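Local coordinates for protection of telomeres protein poz1 (Schizosaccharomyces pombe, PDB 5WE0) that binds telomeric DNA and negatively regulates telomerase and telomere length, at residues A[5-10]-A[39-44]; A[16-21]-A[54-59]; A[149-154]-A[202-207]. One frame throughout, in Å; residues are numbered along the deposited sequence.

How the contacts relate
Poz1 is mainly helical, with no strands, and these three contacts tie pairs of helices together. From the N terminus, helix 2-18 serves the first two. Contact 1 joins its early turns to the C-terminal end of helix 31-43 and closes the loop from residue 10 to 39. Contact 2 joins its last turn and the chain just after it to the start of helix 54-64, closing the loop from 21 to 54. These two loops cross. The contacts also touch, through Leu41 CD1 and Met56 CE. Contact 3 opens later and closes a separate loop between helices 130-157 and 193-206. It lies on the opposite side of the chain's centre, about 29 Å from contact 2, centre to centre.

Contact 1 (A[5-10]-A[39-44]); sequences IRSQSV and RYLGYS
Ser7 and Ser44 meet through their hydroxyls where two helices of this all-helical protein run in roughly opposite directions and cross at a clear angle. The short helix axes run at 142° to each other, 9.9 Å apart at closest approach. Ser44 OG donates to Ser7 OG over 2.9 Å. Beside this bond, Leu41 sends CD2 against Ser7, 3.8 Å from Ser7 CB. One turn along, Val10 uses both branches. Its CG1 lies 3.9 Å from Leu41 CG, and its CG2 meets Tyr40 CD2. CG1 is anti to the backbone N (chi1 175°), which turns each methyl to its partner. Tyr40 reaches across to Arg6 at the exposed border. There Arg6 NE makes a long, weak hydrogen bond to Tyr40 OH at 3.3 Å. The hydroxyl sits at the guanidinium edge, while the two flat groups are turned 80° apart.

The second shell holds the serines. Ser7 OG is also hydrogen-bonded to Glu3 O, one turn back in its own helix, and Ser44 OG has a weak bond to Ser46 OG. Leu11, Leu14 and Met47 pack on Leu41, which also touches an aromatic side chain of another protein. With an alanine in place of Ser7, Ser44 OG would probably lose its acceptor, keeping the weak bond to Ser46, and Glu3 O its hydroxyl partner. Tyr40 CE2, next to the hydroxyl-bearing ring carbon, lies 3.9 Å from Ser7 OG.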
loop_
_atom_site.group_PDB
_atom_site.type_symbol
_atom_site.label_atom_id
_atom_site.label_comp_id
_atom_site.label_asym_id
_atom_site.label_seq_id
_atom_site.Cartn_x
_atom_site.Cartn_y
_atom_site.Cartn_z
ATOM N N ILE A 5 -17.507 -9.742 -19.470
ATOM C CA ILE A 5 -17.758 -8.434 -20.068
ATOM C C ILE A 5 -18.387 -7.496 -19.043
ATOM O O ILE A 5 -18.038 -6.312 -18.969
ATOM C CB ILE A 5 -18.634 -8.583 -21.327
ATOM C CG1 ILE A 5 -17.836 -9.252 -22.446
ATOM C CG2 ILE A 5 -19.081 -7.227 -21.842
ATOM C CD1 ILE A 5 -18.710 -9.945 -23.463
ATOM N N ARG A 6 -19.300 -8.012 -18.210
ATOM C CA ARG A 6 -19.878 -7.184 -17.152
ATOM C C ARG A 6 -18.820 -6.752 -16.139
ATOM O O ARG A 6 -18.769 -5.578 -15.745
ATOM C CB ARG A 6 -21.023 -7.925 -16.458
ATOM C CG ARG A 6 -22.246 -8.092 -17.355
ATOM C CD ARG A 6 -23.445 -8.619 -16.621
ATOM N NE ARG A 6 -23.200 -9.940 -16.068
ATOM C CZ ARG A 6 -23.615 -11.071 -16.625
ATOM N NH1 ARG A 6 -24.294 -11.045 -17.761
ATOM N NH2 ARG A 6 -23.351 -12.234 -16.045
ATOM N N SER A 7 -17.947 -7.677 -15.733
ATOM C CA SER A 7 -16.893 -7.348 -14.772
ATOM C C SER A 7 -15.945 -6.285 -15.317
ATOM O O SER A 7 -15.586 -5.335 -14.602
ATOM C CB SER A 7 -16.138 -8.618 -14.381
ATOM O OG SER A 7 -17.011 -9.523 -13.713
ATOM N N GLN A 8 -15.538 -6.414 -16.585
ATOM C CA GLN A 8 -14.667 -5.400 -17.177
ATOM C C GLN A 8 -15.349 -4.045 -17.197
ATOM O O GLN A 8 -14.710 -3.014 -16.951
ATOM C CB GLN A 8 -14.239 -5.800 -18.583
ATOM C CG GLN A 8 -12.749 -6.093 -18.665
ATOM C CD GLN A 8 -11.893 -4.849 -18.380
ATOM O OE1 GLN A 8 -12.312 -3.702 -18.612
ATOM N NE2 GLN A 8 -10.703 -5.075 -17.838
ATOM N N SER A 9 -16.650 -4.024 -17.474
ATOM C CA SER A 9 -17.366 -2.761 -17.438
ATOM C C SER A 9 -17.430 -2.203 -16.015
ATOM O O SER A 9 -17.287 -0.990 -15.811
ATOM C CB SER A 9 -18.763 -2.943 -18.037
ATOM O OG SER A 9 -19.386 -1.681 -18.158
ATOM N N VAL A 10 -17.626 -3.064 -15.007
ATOM C CA VAL A 10 -17.563 -2.580 -13.618
ATOM C C VAL A 10 -16.189 -1.968 -13.326
ATOM O O VAL A 10 -16.083 -0.921 -12.674
ATOM C CB VAL A 10 -17.904 -3.711 -12.627
ATOM C CG1 VAL A 10 -17.704 -3.227 -11.192
ATOM C CG2 VAL A 10 -19.336 -4.229 -12.849
ATOM N N ARG A 39 -17.911 -5.264 -4.455
ATOM C CA ARG A 39 -18.525 -6.533 -4.098
ATOM C C ARG A 39 -18.834 -7.359 -5.333
ATOM O O ARG A 39 -18.606 -8.575 -5.344
ATOM C CB ARG A 39 -19.786 -6.318 -3.265
ATOM C CG ARG A 39 -20.137 -7.578 -2.470
ATOM C CD ARG A 39 -21.509 -7.528 -1.801
ATOM N NE ARG A 39 -21.689 -8.647 -0.864
ATOM C CZ ARG A 39 -21.997 -9.898 -1.229
ATOM N NH1 ARG A 39 -22.137 -10.215 -2.519
ATOM N NH2 ARG A 39 -22.141 -10.848 -0.307
ATOM N N TYR A 40 -19.341 -6.724 -6.395
ATOM C CA TYR A 40 -19.617 -7.484 -7.611
ATOM C C TYR A 40 -18.350 -8.146 -8.140
ATOM O O TYR A 40 -18.359 -9.333 -8.498
ATOM C CB TYR A 40 -20.244 -6.605 -8.698
ATOM C CG TYR A 40 -20.712 -7.456 -9.871
ATOM C CD1 TYR A 40 -21.945 -8.108 -9.826
ATOM C CD2 TYR A 40 -19.894 -7.668 -10.981
ATOM C CE1 TYR A 40 -22.371 -8.904 -10.867
ATOM C CE2 TYR A 40 -20.314 -8.471 -12.035
ATOM C CZ TYR A 40 -21.555 -9.080 -11.966
ATOM O OH TYR A 40 -21.995 -9.886 -12.988
ATOM N N LEU A 41 -17.250 -7.386 -8.224
ATOM C CA LEU A 41 -15.995 -7.988 -8.675
ATOM C C LEU A 41 -15.507 -9.046 -7.697
ATOM O O LEU A 41 -14.946 -10.066 -8.120
ATOM C CB LEU A 41 -14.929 -6.911 -8.858
ATOM C CG LEU A 41 -15.148 -5.915 -10.013
ATOM C CD1 LEU A 41 -14.116 -4.802 -9.944
ATOM C CD2 LEU A 41 -15.070 -6.626 -11.360
ATOM N N GLY A 42 -15.726 -8.822 -6.395
ATOM C CA GLY A 42 -15.218 -9.730 -5.375
ATOM C C GLY A 42 -15.871 -11.101 -5.387
ATOM O O GLY A 42 -15.235 -12.090 -5.007
ATOM N N TYR A 43 -17.123 -11.192 -5.860
ATOM C CA TYR A 43 -17.832 -12.463 -5.969
ATOM C C TYR A 43 -17.985 -12.944 -7.406
ATOM O O TYR A 43 -18.636 -13.964 -7.639
ATOM C CB TYR A 43 -19.218 -12.358 -5.316
ATOM C CG TYR A 43 -19.180 -12.362 -3.797
ATOM C CD1 TYR A 43 -19.024 -11.176 -3.084
ATOM C CD2 TYR A 43 -19.299 -13.552 -3.076
ATOM C CE1 TYR A 43 -18.987 -11.164 -1.696
ATOM C CE2 TYR A 43 -19.266 -13.555 -1.668
ATOM C CZ TYR A 43 -19.110 -12.352 -0.985
ATOM O OH TYR A 43 -19.063 -12.325 0.403
ATOM N N SER A 44 -17.402 -12.243 -8.370
ATOM C CA SER A 44 -17.490 -12.627 -9.773
ATOM C C SER A 44 -16.561 -13.806 -10.030
ATOM O O SER A 44 -15.336 -13.664 -9.952
ATOM C CB SER A 44 -17.145 -11.433 -10.660
ATOM O OG SER A 44 -16.925 -11.813 -12.009
#

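Contact 2 (A[16-21]-A[54-59]); sequences TFFIKE and IFMDIA
Phe18 packs against Met56 and Ala59 where the last turn of helix 2-18 meets the first turns of helix 54-64. This is a buried helix-helix contact in an all-helical fold, which includes a Met-aromatic pair. No hydrogen bond crosses the contact; it rests on apolar and sulfur-aromatic packing. Met56 SD comes at the edge of the Phe18 ring, 4.8 Å from the Phe18 ring centroid and 75° off the normal. Ala59 CB lies 3.7 Å from Phe18 CD2. Phe55 CD1 lies 4.0 Å from Phe18 CB, which sits at the edge of the Phe55 ring. Tyr24 adds an edge-to-face ring contact, and an aromatic side chain of another protein also meets the Phe18 ring.

The looser, partly exposed side belongs to Ile19, the first residue to leave helical geometry. Ile19 lies across the Phe55 side chain. Its CG1 is anti to the carbonyl carbon (chi1 -65°), and the chain runs on extended to CD1. That brings Ile19 CD1 to 3.9 Å from Phe55 CB.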
loop_
_atom_site.group_PDB
_atom_site.type_symbol
_atom_site.label_atom_id
_atom_site.label_comp_id
_atom_site.label_asym_id
_atom_site.label_seq_id
_atom_site.Cartn_x
_atom_site.Cartn_y
_atom_site.Cartn_z
ATOM N N THR A 16 -13.327 5.621 -13.207
ATOM C CA THR A 16 -13.781 7.005 -13.155
ATOM C C THR A 16 -14.016 7.470 -11.734
ATOM O O THR A 16 -14.122 8.680 -11.503
ATOM C CB THR A 16 -15.045 7.205 -14.007
ATOM O OG1 THR A 16 -16.215 6.865 -13.245
ATOM C CG2 THR A 16 -14.978 6.371 -15.302
ATOM N N PHE A 17 -14.165 6.550 -10.783
ATOM C CA PHE A 17 -14.239 6.982 -9.395
ATOM C C PHE A 17 -12.865 6.977 -8.730
ATOM O O PHE A 17 -12.608 7.792 -7.832
ATOM C CB PHE A 17 -15.196 6.084 -8.582
ATOM C CG PHE A 17 -16.662 6.350 -8.840
ATOM C CD1 PHE A 17 -17.321 5.717 -9.879
ATOM C CD2 PHE A 17 -17.362 7.261 -8.069
ATOM C CE1 PHE A 17 -18.672 5.964 -10.136
ATOM C CE2 PHE A 17 -18.713 7.521 -8.325
ATOM C CZ PHE A 17 -19.364 6.865 -9.358
ATOM N N PHE A 18 -11.976 6.084 -9.150
ATOM C CA PHE A 18 -10.752 5.859 -8.380
ATOM C C PHE A 18 -9.583 6.729 -8.824
ATOM O O PHE A 18 -8.822 7.209 -7.978
ATOM C CB PHE A 18 -10.339 4.380 -8.454
ATOM C CG PHE A 18 -11.060 3.507 -7.469
ATOM C CD1 PHE A 18 -11.994 4.062 -6.590
ATOM C CD2 PHE A 18 -10.794 2.139 -7.399
ATOM C CE1 PHE A 18 -12.670 3.264 -5.664
ATOM C CE2 PHE A 18 -11.460 1.330 -6.466
ATOM C CZ PHE A 18 -12.398 1.893 -5.598
ATOM N N ILE A 19 -9.423 6.948 -10.126
ATOM C CA ILE A 19 -8.238 7.629 -10.633
ATOM C C ILE A 19 -8.344 9.118 -10.326
ATOM O O ILE A 19 -9.322 9.778 -10.687
ATOM C CB ILE A 19 -8.050 7.355 -12.132
ATOM C CG1 ILE A 19 -7.774 5.862 -12.328
ATOM C CG2 ILE A 19 -6.900 8.166 -12.678
ATOM C CD1 ILE A 19 -7.421 5.457 -13.733
ATOM N N LYS A 20 -7.344 9.641 -9.627
ATOM C CA LYS A 20 -7.299 11.023 -9.187
ATOM C C LYS A 20 -5.990 11.674 -9.612
ATOM O O LYS A 20 -4.964 11.001 -9.782
ATOM C CB LYS A 20 -7.428 11.107 -7.667
ATOM C CG LYS A 20 -8.731 10.578 -7.082
ATOM C CD LYS A 20 -9.893 11.510 -7.421
ATOM C CE LYS A 20 -11.158 11.096 -6.659
ATOM N NZ LYS A 20 -12.344 11.958 -6.966
ATOM N N GLU A 21 -6.050 12.992 -9.817
ATOM C CA GLU A 21 -4.828 13.784 -9.945
ATOM C C GLU A 21 -4.005 13.703 -8.664
ATOM O O GLU A 21 -2.783 13.488 -8.695
ATOM C CB GLU A 21 -5.177 15.241 -10.263
ATOM C CG GLU A 21 -3.960 16.162 -10.252
ATOM C CD GLU A 21 -4.273 17.592 -10.665
ATOM O OE1 GLU A 21 -5.386 18.078 -10.359
ATOM O OE2 GLU A 21 -3.393 18.234 -11.279
ATOM N N ILE A 54 -3.585 -1.913 -12.111
ATOM C CA ILE A 54 -2.725 -1.192 -11.185
ATOM C C ILE A 54 -3.458 -0.007 -10.549
ATOM O O ILE A 54 -3.175 0.357 -9.390
ATOM C CB ILE A 54 -1.430 -0.771 -11.906
ATOM C CG1 ILE A 54 -0.282 -0.714 -10.914
ATOM C CG2 ILE A 54 -1.585 0.567 -12.597
ATOM C CD1 ILE A 54 -0.027 -2.104 -10.270
ATOM N N PHE A 55 -4.432 0.593 -11.259
ATOM C CA PHE A 55 -5.153 1.724 -10.673
ATOM C C PHE A 55 -5.921 1.295 -9.420
ATOM O O PHE A 55 -6.107 2.099 -8.499
ATOM C CB PHE A 55 -6.102 2.371 -11.706
ATOM C CG PHE A 55 -7.423 1.641 -11.881
ATOM C CD1 PHE A 55 -8.519 1.940 -11.062
ATOM C CD2 PHE A 55 -7.575 0.675 -12.875
ATOM C CE1 PHE A 55 -9.748 1.259 -11.220
ATOM C CE2 PHE A 55 -8.796 -0.014 -13.041
ATOM C CZ PHE A 55 -9.875 0.271 -12.199
ATOM N N MET A 56 -6.319 0.020 -9.343
ATOM C CA MET A 56 -7.022 -0.471 -8.163
ATOM C C MET A 56 -6.093 -0.609 -6.959
ATOM O O MET A 56 -6.462 -0.216 -5.845
ATOM C CB MET A 56 -7.686 -1.822 -8.458
ATOM C CG MET A 56 -8.780 -1.762 -9.538
ATOM S SD MET A 56 -10.378 -1.372 -8.789
ATOM C CE MET A 56 -10.822 -2.957 -8.052
ATOM N N ASP A 57 -4.899 -1.186 -7.151
ATOM C CA ASP A 57 -3.915 -1.249 -6.066
ATOM C C ASP A 57 -3.539 0.137 -5.559
ATOM O O ASP A 57 -3.389 0.338 -4.348
ATOM C CB ASP A 57 -2.661 -2.000 -6.517
ATOM C CG ASP A 57 -2.857 -3.512 -6.537
ATOM O OD1 ASP A 57 -3.757 -4.012 -5.829
ATOM O OD2 ASP A 57 -2.089 -4.202 -7.227
ATOM N N ILE A 58 -3.379 1.100 -6.472
ATOM C CA ILE A 58 -3.004 2.460 -6.086
ATOM C C ILE A 58 -4.093 3.085 -5.236
ATOM O O ILE A 58 -3.812 3.741 -4.228
ATOM C CB ILE A 58 -2.699 3.316 -7.336
ATOM C CG1 ILE A 58 -1.369 2.897 -7.960
ATOM C CG2 ILE A 58 -2.684 4.799 -7.007
ATOM C CD1 ILE A 58 -1.108 3.541 -9.306
ATOM N N ALA A 59 -5.352 2.923 -5.655
ATOM C CA ALA A 59 -6.467 3.459 -4.888
ATOM C C ALA A 59 -6.548 2.799 -3.519
ATOM O O ALA A 59 -6.770 3.477 -2.509
ATOM C CB ALA A 59 -7.775 3.260 -5.660
#

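Contact 3 (A[149-154]-A[202-207]); sequences CRWMAF and QHKKKM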
loop_
_atom_site.group_PDB
_atom_site.type_symbol
_atom_site.label_atom_id
_atom_site.label_comp_id
_atom_site.label_asym_id
_atom_site.label_seq_id
_atom_site.Cartn_x
_atom_site.Cartn_y
_atom_site.Cartn_z
ATOM N N CYS A 149 6.441 -1.492 7.536
ATOM C CA CYS A 149 6.812 -2.696 8.292
ATOM C C CYS A 149 7.173 -2.365 9.735
ATOM O O CYS A 149 6.839 -3.113 10.657
ATOM C CB CYS A 149 8.006 -3.395 7.640
ATOM S SG CYS A 149 7.680 -3.967 5.982
ATOM N N ARG A 150 7.904 -1.280 9.936
ATOM C CA ARG A 150 8.306 -0.895 11.274
ATOM C C ARG A 150 7.095 -0.492 12.115
ATOM O O ARG A 150 6.987 -0.868 13.295
ATOM C CB ARG A 150 9.318 0.237 11.184
ATOM C CG ARG A 150 9.952 0.534 12.507
ATOM C CD ARG A 150 11.419 0.850 12.326
ATOM N NE ARG A 150 11.574 2.278 12.547
ATOM C CZ ARG A 150 12.732 2.910 12.641
ATOM N NH1 ARG A 150 12.737 4.216 12.870
ATOM N NH2 ARG A 150 13.865 2.235 12.510
ATOM N N TRP A 151 6.162 0.262 11.530
ATOM C CA TRP A 151 4.998 0.663 12.318
ATOM C C TRP A 151 4.059 -0.507 12.586
ATOM O O TRP A 151 3.452 -0.562 13.667
ATOM C CB TRP A 151 4.282 1.825 11.638
ATOM C CG TRP A 151 4.955 3.119 12.044
ATOM C CD1 TRP A 151 6.206 3.568 11.667
ATOM C CD2 TRP A 151 4.445 4.088 12.961
ATOM N NE1 TRP A 151 6.485 4.772 12.282
ATOM C CE2 TRP A 151 5.418 5.112 13.078
ATOM C CE3 TRP A 151 3.253 4.202 13.676
ATOM C CZ2 TRP A 151 5.223 6.232 13.874
ATOM C CZ3 TRP A 151 3.070 5.301 14.493
ATOM C CH2 TRP A 151 4.048 6.309 14.583
ATOM N N MET A 152 3.967 -1.472 11.658
ATOM C CA MET A 152 3.278 -2.725 11.959
ATOM C C MET A 152 3.969 -3.458 13.108
ATOM O O MET A 152 3.308 -3.951 14.028
ATOM C CB MET A 152 3.216 -3.618 10.718
ATOM C CG MET A 152 2.340 -4.861 10.868
ATOM S SD MET A 152 0.602 -4.422 11.107
ATOM C CE MET A 152 0.246 -5.076 12.744
ATOM N N ALA A 153 5.300 -3.517 13.084
ATOM C CA ALA A 153 6.040 -4.119 14.189
ATOM C C ALA A 153 5.773 -3.383 15.497
ATOM O O ALA A 153 5.521 -4.015 16.526
ATOM C CB ALA A 153 7.538 -4.124 13.878
ATOM N N PHE A 154 5.795 -2.045 15.471
ATOM C CA PHE A 154 5.463 -1.260 16.662
ATOM C C PHE A 154 4.101 -1.641 17.232
ATOM O O PHE A 154 3.943 -1.793 18.450
ATOM C CB PHE A 154 5.469 0.227 16.336
ATOM C CG PHE A 154 6.829 0.800 16.107
ATOM C CD1 PHE A 154 7.967 0.102 16.466
ATOM C CD2 PHE A 154 6.968 2.052 15.516
ATOM C CE1 PHE A 154 9.224 0.635 16.246
ATOM C CE2 PHE A 154 8.218 2.603 15.298
ATOM C CZ PHE A 154 9.353 1.894 15.665
ATOM N N GLN A 202 10.167 5.885 21.935
ATOM C CA GLN A 202 11.395 6.536 21.502
ATOM C C GLN A 202 11.598 6.396 19.996
ATOM O O GLN A 202 11.984 7.356 19.318
ATOM C CB GLN A 202 12.577 5.934 22.253
ATOM C CG GLN A 202 12.762 6.449 23.662
ATOM C CD GLN A 202 14.076 5.988 24.272
ATOM O OE1 GLN A 202 15.138 6.177 23.672
ATOM N NE2 GLN A 202 14.016 5.387 25.458
ATOM N N HIS A 203 11.381 5.198 19.458
ATOM C CA HIS A 203 11.578 5.008 18.025
ATOM C C HIS A 203 10.487 5.688 17.208
ATOM O O HIS A 203 10.769 6.196 16.120
ATOM C CB HIS A 203 11.686 3.520 17.733
ATOM C CG HIS A 203 13.051 2.989 18.006
ATOM N ND1 HIS A 203 14.022 2.900 17.034
ATOM C CD2 HIS A 203 13.646 2.626 19.166
ATOM C CE1 HIS A 203 15.140 2.447 17.573
ATOM N NE2 HIS A 203 14.940 2.275 18.867
ATOM N N LYS A 204 9.253 5.752 17.724
ATOM C CA LYS A 204 8.215 6.512 17.031
ATOM C C LYS A 204 8.575 7.991 16.969
ATOM O O LYS A 204 8.306 8.663 15.963
ATOM C CB LYS A 204 6.856 6.319 17.708
ATOM C CG LYS A 204 6.203 4.999 17.361
ATOM C CD LYS A 204 4.750 4.885 17.807
ATOM C CE LYS A 204 4.192 3.513 17.392
ATOM N NZ LYS A 204 2.709 3.380 17.539
ATOM N N LYS A 205 9.196 8.516 18.034
ATOM C CA LYS A 205 9.635 9.908 18.015
ATOM C C LYS A 205 10.813 10.104 17.061
ATOM O O LYS A 205 10.896 11.129 16.373
ATOM C CB LYS A 205 9.986 10.371 19.433
ATOM C CG LYS A 205 8.752 10.724 20.290
ATOM C CD LYS A 205 8.131 12.069 19.863
ATOM C CE LYS A 205 6.860 12.409 20.653
ATOM N NZ LYS A 205 6.946 12.072 22.118
ATOM N N LYS A 206 11.722 9.127 16.995
ATOM C CA LYS A 206 12.854 9.170 16.067
ATOM C C LYS A 206 12.429 9.116 14.602
ATOM O O LYS A 206 13.252 9.385 13.720
ATOM C CB LYS A 206 13.800 7.997 16.350
ATOM C CG LYS A 206 15.121 8.359 17.013
ATOM C CD LYS A 206 15.868 7.101 17.497
ATOM C CE LYS A 206 15.744 6.940 19.013
ATOM N NZ LYS A 206 15.932 5.531 19.493
ATOM N N MET A 207 11.178 8.767 14.323
ATOM C CA MET A 207 10.786 8.412 12.971
ATOM C C MET A 207 9.267 8.529 12.830
ATOM O O MET A 207 8.575 7.516 12.656
ATOM C CB MET A 207 11.278 6.998 12.651
ATOM C CG MET A 207 11.440 6.789 11.162
ATOM S SD MET A 207 12.943 7.513 10.471
ATOM C CE MET A 207 12.402 9.172 10.060
#
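Near-antiparallel packing of helix 130-157 against the C-terminal end of helix 193-206 forms this partly buried contact of the all-helical fold. The short axes lie 11.4 Å apart at an angle of 156°, and long side chains fill the distance. Lys204 is the main one. It is stretched out from CG onward and runs along the corner where the Trp151 face and the Phe154 ring meet. Lys204 CE lies over one face of the Trp151 six-membered ring, a CH-pi contact 4.0 Å from that ring's centroid and 27° off its normal. Lys204 CG meets Phe154 CD2 at 3.6 Å, and the two side chains run alongside in opposite senses. Phe154 CZ also touches His203 CB at 3.5 Å, with one side chain lying across the other.

At the indole's edge, Trp151 NE1 gives a weak hydrogen bond to Met207 O, 3.5 Å long and bent to 147°. Trp209 meets Trp151 edge-to-face. Met207 has left the helix, and its CB approaches the edge of the Arg150 guanidinium. Arg150 is kinked at chi2 and chi3, and its NH1 ends beside that CB. Its NH2 makes a weak bond to the backbone of another protein, while the buried NH1 has no partner in the model.

Lys204 NZ forms a salt bridge with Glu158. The lysine thus gives its methylenes to the aromatic rings and its charge to a carboxylate, and the two kinds of contact together probably hold this side chain in place.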